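Local coordinates for RNA-binding protein 12 (Homo sapiens, PDB 2EK1), which probably binds RNA through an RNA recognition motif, a small alpha-beta domain that forms a disulfide-linked dimer in this crystal, at residues Val20-Phe25 against Gly83-Lys88; Cys47-Glu52 against Glu59-Phe64. All blocks are in the same frame, centred on the assembly; numbering follows the deposited sequence.

Contact 1 (Val20-Phe25 against Gly83-Lys88)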
# COMPACT_ATOMS: atom_id res chain seq x y z
N VAL A 20 3.46 -1.74 -8.30
CA VAL A 20 2.74 -1.60 -9.56
C VAL A 20 2.59 -0.12 -9.74
O VAL A 20 2.21 0.60 -8.80
CB VAL A 20 1.35 -2.28 -9.38
CG1 VAL A 20 0.53 -2.28 -10.68
CG2 VAL A 20 1.57 -3.76 -8.87
N GLN A 21 2.86 0.37 -10.94
CA GLN A 21 2.81 1.82 -11.21
C GLN A 21 2.19 2.02 -12.60
O GLN A 21 2.18 1.10 -13.43
CB GLN A 21 4.24 2.42 -11.26
CG GLN A 21 4.96 2.57 -9.94
CD GLN A 21 6.39 3.01 -10.15
OE1 GLN A 21 7.23 2.22 -10.56
NE2 GLN A 21 6.67 4.28 -9.89
N ASN A 22 1.75 3.24 -12.82
CA ASN A 22 1.14 3.65 -14.06
C ASN A 22 -0.23 3.09 -14.24
O ASN A 22 -0.69 3.09 -15.34
CB ASN A 22 2.02 3.30 -15.28
CG ASN A 22 1.70 4.22 -16.44
OD1 ASN A 22 1.32 5.41 -16.23
ND2 ASN A 22 1.82 3.71 -17.64
N MSE A 23 -0.91 2.60 -13.17
CA MSE A 23 -2.29 2.17 -13.40
C MSE A 23 -3.23 3.38 -13.64
O MSE A 23 -2.95 4.42 -13.19
CB MSE A 23 -2.83 1.45 -12.17
CG MSE A 23 -1.94 0.30 -11.77
SE MSE A 23 -2.74 -0.54 -10.13
CE MSE A 23 -2.57 0.93 -8.92
N PRO A 24 -4.35 3.21 -14.35
CA PRO A 24 -5.20 4.39 -14.51
C PRO A 24 -5.84 4.66 -13.17
O PRO A 24 -5.91 3.76 -12.26
CB PRO A 24 -6.22 3.95 -15.52
CG PRO A 24 -6.34 2.48 -15.31
CD PRO A 24 -4.89 2.06 -15.11
N PHE A 25 -6.26 5.90 -13.04
CA PHE A 25 -6.90 6.38 -11.85
C PHE A 25 -8.26 5.69 -11.56
O PHE A 25 -8.72 5.79 -10.48
CB PHE A 25 -7.20 7.88 -11.95
CG PHE A 25 -8.60 8.17 -12.56
CD1 PHE A 25 -8.73 8.49 -13.92
CD2 PHE A 25 -9.77 8.16 -11.74
CE1 PHE A 25 -9.98 8.80 -14.46
CE2 PHE A 25 -11.04 8.47 -12.26
CZ PHE A 25 -11.16 8.80 -13.64
N GLY A 83 -6.62 -1.39 -18.72
CA GLY A 83 -7.27 -0.29 -19.42
C GLY A 83 -6.30 0.13 -20.50
O GLY A 83 -5.64 -0.70 -21.06
N SER A 84 -6.16 1.42 -20.73
CA SER A 84 -5.29 1.98 -21.76
C SER A 84 -3.82 2.21 -21.33
O SER A 84 -3.01 2.78 -22.09
CB SER A 84 -5.90 3.33 -22.23
OG SER A 84 -5.42 4.46 -21.49
N ARG A 85 -3.45 1.76 -20.13
CA ARG A 85 -2.07 1.99 -19.75
C ARG A 85 -1.26 0.74 -19.58
O ARG A 85 -1.76 -0.25 -19.12
CB ARG A 85 -2.03 2.78 -18.46
CG ARG A 85 -2.38 4.23 -18.66
CD ARG A 85 -3.07 4.83 -17.46
NE ARG A 85 -2.23 5.80 -16.76
CZ ARG A 85 -1.42 6.71 -17.31
NH1 ARG A 85 -0.71 7.52 -16.54
NH2 ARG A 85 -1.29 6.81 -18.61
N LYS A 86 0.00 0.81 -19.95
CA LYS A 86 0.91 -0.29 -19.78
C LYS A 86 1.47 -0.12 -18.37
O LYS A 86 2.10 0.92 -18.03
CB LYS A 86 2.00 -0.20 -20.79
CG LYS A 86 1.38 -0.12 -22.19
CD LYS A 86 2.40 0.30 -23.25
CE LYS A 86 3.40 -0.82 -23.47
NZ LYS A 86 4.24 -0.97 -22.23
N VAL A 87 1.19 -1.11 -17.55
CA VAL A 87 1.60 -1.16 -16.15
C VAL A 87 3.08 -1.43 -16.00
O VAL A 87 3.62 -2.20 -16.77
CB VAL A 87 0.83 -2.30 -15.47
CG1 VAL A 87 1.42 -2.65 -14.18
CG2 VAL A 87 -0.67 -1.89 -15.39
N LYS A 88 3.75 -0.75 -15.07
CA LYS A 88 5.12 -0.95 -14.82
C LYS A 88 5.27 -1.77 -13.45
O LYS A 88 4.80 -1.30 -12.43
CB LYS A 88 5.81 0.43 -14.70
CG LYS A 88 6.07 1.09 -16.05
CD LYS A 88 6.76 0.07 -16.99
CE LYS A 88 7.42 0.70 -18.34
NZ LYS A 88 6.33 1.52 -19.07
O HOH W 1 6.89 -0.33 -10.74
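In the four-stranded beta sheet of an RNA recognition motif the first strand, 16-21, is flanked by the last, 85-90, and Q21 and K88 join them here as an antiparallel hydrogen-bonded pair. Q21 N donates to K88 O at 3.0 Å, and K88 N returns a bond to Q21 O. K88 O also accepts from a water that donates to Q21 OE1, so the glutamine's extended side chain is tied back to the neighbouring strand. The K88 ammonium group turns away to a salt bridge with D79.

Beyond this pair strand 16-21 ends, and N22, with a positive phi, turns its side chain onto strand 85-90. With CG anti to the backbone N (chi1 -156°), N22 ND2 donates to K86 O at 2.8 Å, almost within its own amide plane, continuing the strand pairing with a side chain in place of a main-chain donor. The other end of the amide, N22 OD1, sits over one face of the R85 guanidinium, 2.9 Å from NH1; the angle is too poor for a hydrogen bond, and the two flat groups are turned 59° apart. R85 reaches this position through bends at chi2 and chi3, laying its CD against P24 at 3.7 Å from CA, while M23 O lies at the guanidinium edge.

The first strand of this fold runs into the loop that leads to the first helix, and the residues facing the helices are apolar. V20 CG1 meets V87 CG1 at 3.6 Å, and V87 CG2 lies more loosely by M23 CG at 4.4 Å. F35 covers V87, I32 packs on selenomethionine M23, and I82 touches both P24 and V87.

Contact 2 (Cys47-Glu52 against Glu59-Phe64)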
# COMPACT_ATOMS: atom_id res chain seq x y z
N CYS A 47 -2.80 -2.79 -1.80
CA CYS A 47 -3.00 -1.46 -1.13
C CYS A 47 -2.76 -0.48 -2.26
O CYS A 47 -1.90 -0.71 -3.08
CB CYS A 47 -2.05 -1.24 0.07
SG CYS A 47 -0.41 -0.83 -0.45
N LEU A 48 -3.51 0.61 -2.31
CA LEU A 48 -3.45 1.59 -3.33
C LEU A 48 -2.89 2.84 -2.71
O LEU A 48 -3.35 3.25 -1.60
CB LEU A 48 -4.84 1.94 -3.83
CG LEU A 48 -5.71 0.86 -4.53
CD1 LEU A 48 -7.01 1.47 -4.96
CD2 LEU A 48 -5.01 0.23 -5.81
N LYS A 49 -1.97 3.49 -3.44
CA LYS A 49 -1.39 4.68 -2.90
C LYS A 49 -2.20 5.95 -3.26
O LYS A 49 -2.79 6.03 -4.32
CB LYS A 49 0.08 4.82 -3.38
CG LYS A 49 0.99 3.82 -2.70
CD LYS A 49 2.44 3.80 -3.33
CE LYS A 49 3.29 3.07 -2.38
NZ LYS A 49 4.63 2.96 -2.93
N TYR A 50 -2.19 6.92 -2.34
CA TYR A 50 -2.91 8.18 -2.63
C TYR A 50 -1.99 9.33 -2.19
O TYR A 50 -1.34 9.24 -1.17
CB TYR A 50 -4.23 8.25 -1.81
CG TYR A 50 -5.27 7.23 -2.22
CD1 TYR A 50 -5.20 5.93 -1.74
CD2 TYR A 50 -6.31 7.59 -3.08
CE1 TYR A 50 -6.18 4.98 -2.09
CE2 TYR A 50 -7.29 6.66 -3.48
CZ TYR A 50 -7.21 5.36 -2.97
OH TYR A 50 -8.21 4.49 -3.33
N ASN A 51 -1.94 10.39 -2.94
CA ASN A 51 -1.12 11.52 -2.52
C ASN A 51 -1.71 12.26 -1.34
O ASN A 51 -2.78 11.90 -0.76
CB ASN A 51 -0.91 12.53 -3.68
CG ASN A 51 -2.21 12.95 -4.30
OD1 ASN A 51 -3.24 13.10 -3.62
ND2 ASN A 51 -2.20 13.12 -5.61
N GLU A 52 -1.08 13.39 -1.02
CA GLU A 52 -1.50 14.16 0.10
C GLU A 52 -2.86 14.82 -0.11
O GLU A 52 -3.60 15.11 0.84
CB GLU A 52 -0.32 15.16 0.49
CG GLU A 52 -0.31 16.56 -0.15
CD GLU A 52 0.01 16.63 -1.71
OE1 GLU A 52 0.15 15.57 -2.40
OE2 GLU A 52 0.11 17.81 -2.24
N GLU A 59 -0.43 3.98 -8.33
CA GLU A 59 0.53 3.02 -7.78
C GLU A 59 -0.11 2.08 -6.77
O GLU A 59 -1.09 2.45 -6.10
CB GLU A 59 1.72 3.77 -7.14
CG GLU A 59 2.54 4.56 -8.16
CD GLU A 59 3.73 5.31 -7.61
OE1 GLU A 59 4.15 5.10 -6.44
OE2 GLU A 59 4.26 6.13 -8.40
N ALA A 60 0.48 0.90 -6.60
CA ALA A 60 -0.06 -0.10 -5.66
C ALA A 60 1.07 -1.05 -5.23
O ALA A 60 2.15 -1.03 -5.83
CB ALA A 60 -1.09 -0.84 -6.31
N MSE A 61 0.83 -1.80 -4.19
CA MSE A 61 1.75 -2.78 -3.64
C MSE A 61 0.81 -3.96 -3.65
O MSE A 61 -0.41 -3.83 -3.37
CB MSE A 61 2.14 -2.45 -2.20
CG MSE A 61 2.74 -1.07 -2.04
SE MSE A 61 3.28 -0.83 -0.20
CE MSE A 61 4.96 -1.70 -0.58
N VAL A 62 1.38 -5.11 -3.97
CA VAL A 62 0.62 -6.33 -4.08
C VAL A 62 1.61 -7.47 -3.65
O VAL A 62 2.85 -7.37 -3.84
CB VAL A 62 0.18 -6.38 -5.56
CG1 VAL A 62 0.63 -7.57 -6.22
CG2 VAL A 62 -1.29 -6.04 -5.71
N ALA A 63 1.09 -8.52 -3.03
CA ALA A 63 1.99 -9.58 -2.54
C ALA A 63 1.66 -10.96 -3.07
O ALA A 63 0.58 -11.23 -3.45
CB ALA A 63 2.01 -9.60 -1.02
N PHE A 64 2.67 -11.82 -3.04
CA PHE A 64 2.58 -13.17 -3.53
C PHE A 64 3.17 -14.03 -2.41
O PHE A 64 4.03 -13.57 -1.59
CB PHE A 64 3.47 -13.31 -4.80
CG PHE A 64 3.06 -12.41 -5.92
CD1 PHE A 64 2.19 -12.87 -6.93
CD2 PHE A 64 3.47 -11.12 -5.96
CE1 PHE A 64 1.76 -12.05 -7.94
CE2 PHE A 64 3.02 -10.27 -7.01
CZ PHE A 64 2.17 -10.75 -7.99
O HOH W 2 -2.95 4.45 -6.65
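C47 lays its sulfur against the side chain of selenomethionine M61, with C47 SG 3.5 Å from M61 CB and 3.7 Å from M61 SE. A chi1 of 77° sets SG between the backbone N and the carbonyl carbon, and from there it forms a disulfide with C47 of the second subunit. The two backbones grip each other in an antiparallel hydrogen-bonded pair: C47 N donates to M61 O at 3.0 Å, and M61 N returns a bond to C47 O.

Two residues on, K49 N donates to E59 O, and a water donates to both K49 O and E59 O. The extended K49 side chain crosses E59 obliquely, K49 CD lying 3.8 Å from E59 OE1. K49 NZ stays 4.1 Å from E59 OE1, beyond a salt bridge, though the opposite charges probably attract; K49 CE lies near M61 CG.

L48 and A60 form the intervening non-hydrogen-bonded pair, their side chains on the sheet face turned to the helices, where L48 CD2 meets A60 CB at 4.1 Å. I32 of helix 29-35 packs on L48. Strand 16-21 flanks 59-64 on its far side from 47-50, while strand 47-50 pairs antiparallel with a strand of the second subunit, carrying the sheet across the dimer interface.

From the N terminus the chain runs through strand 16-21 into 20-25, then through helix 29-35 to strand 47-50. After a short connection it returns along 59-64, so contact 2 closes a tight local loop of six residues. Helix 67-77 and strand 81-82 follow before 83-88 comes back to 20-25, and contact 1 thereby closes a loop of 57 residues with contact 2 nested inside it. Strands 16-21 and 59-64 are neighbours, which puts both contacts in one sheet: V20 O and A60 N probably hydrogen-bond at 2.8 Å, and M23 CE packs on A60 CB. Contact 1 ties the first strand to the last; contact 2 joins 59-64 to the edge strand that pairs with the second subunit.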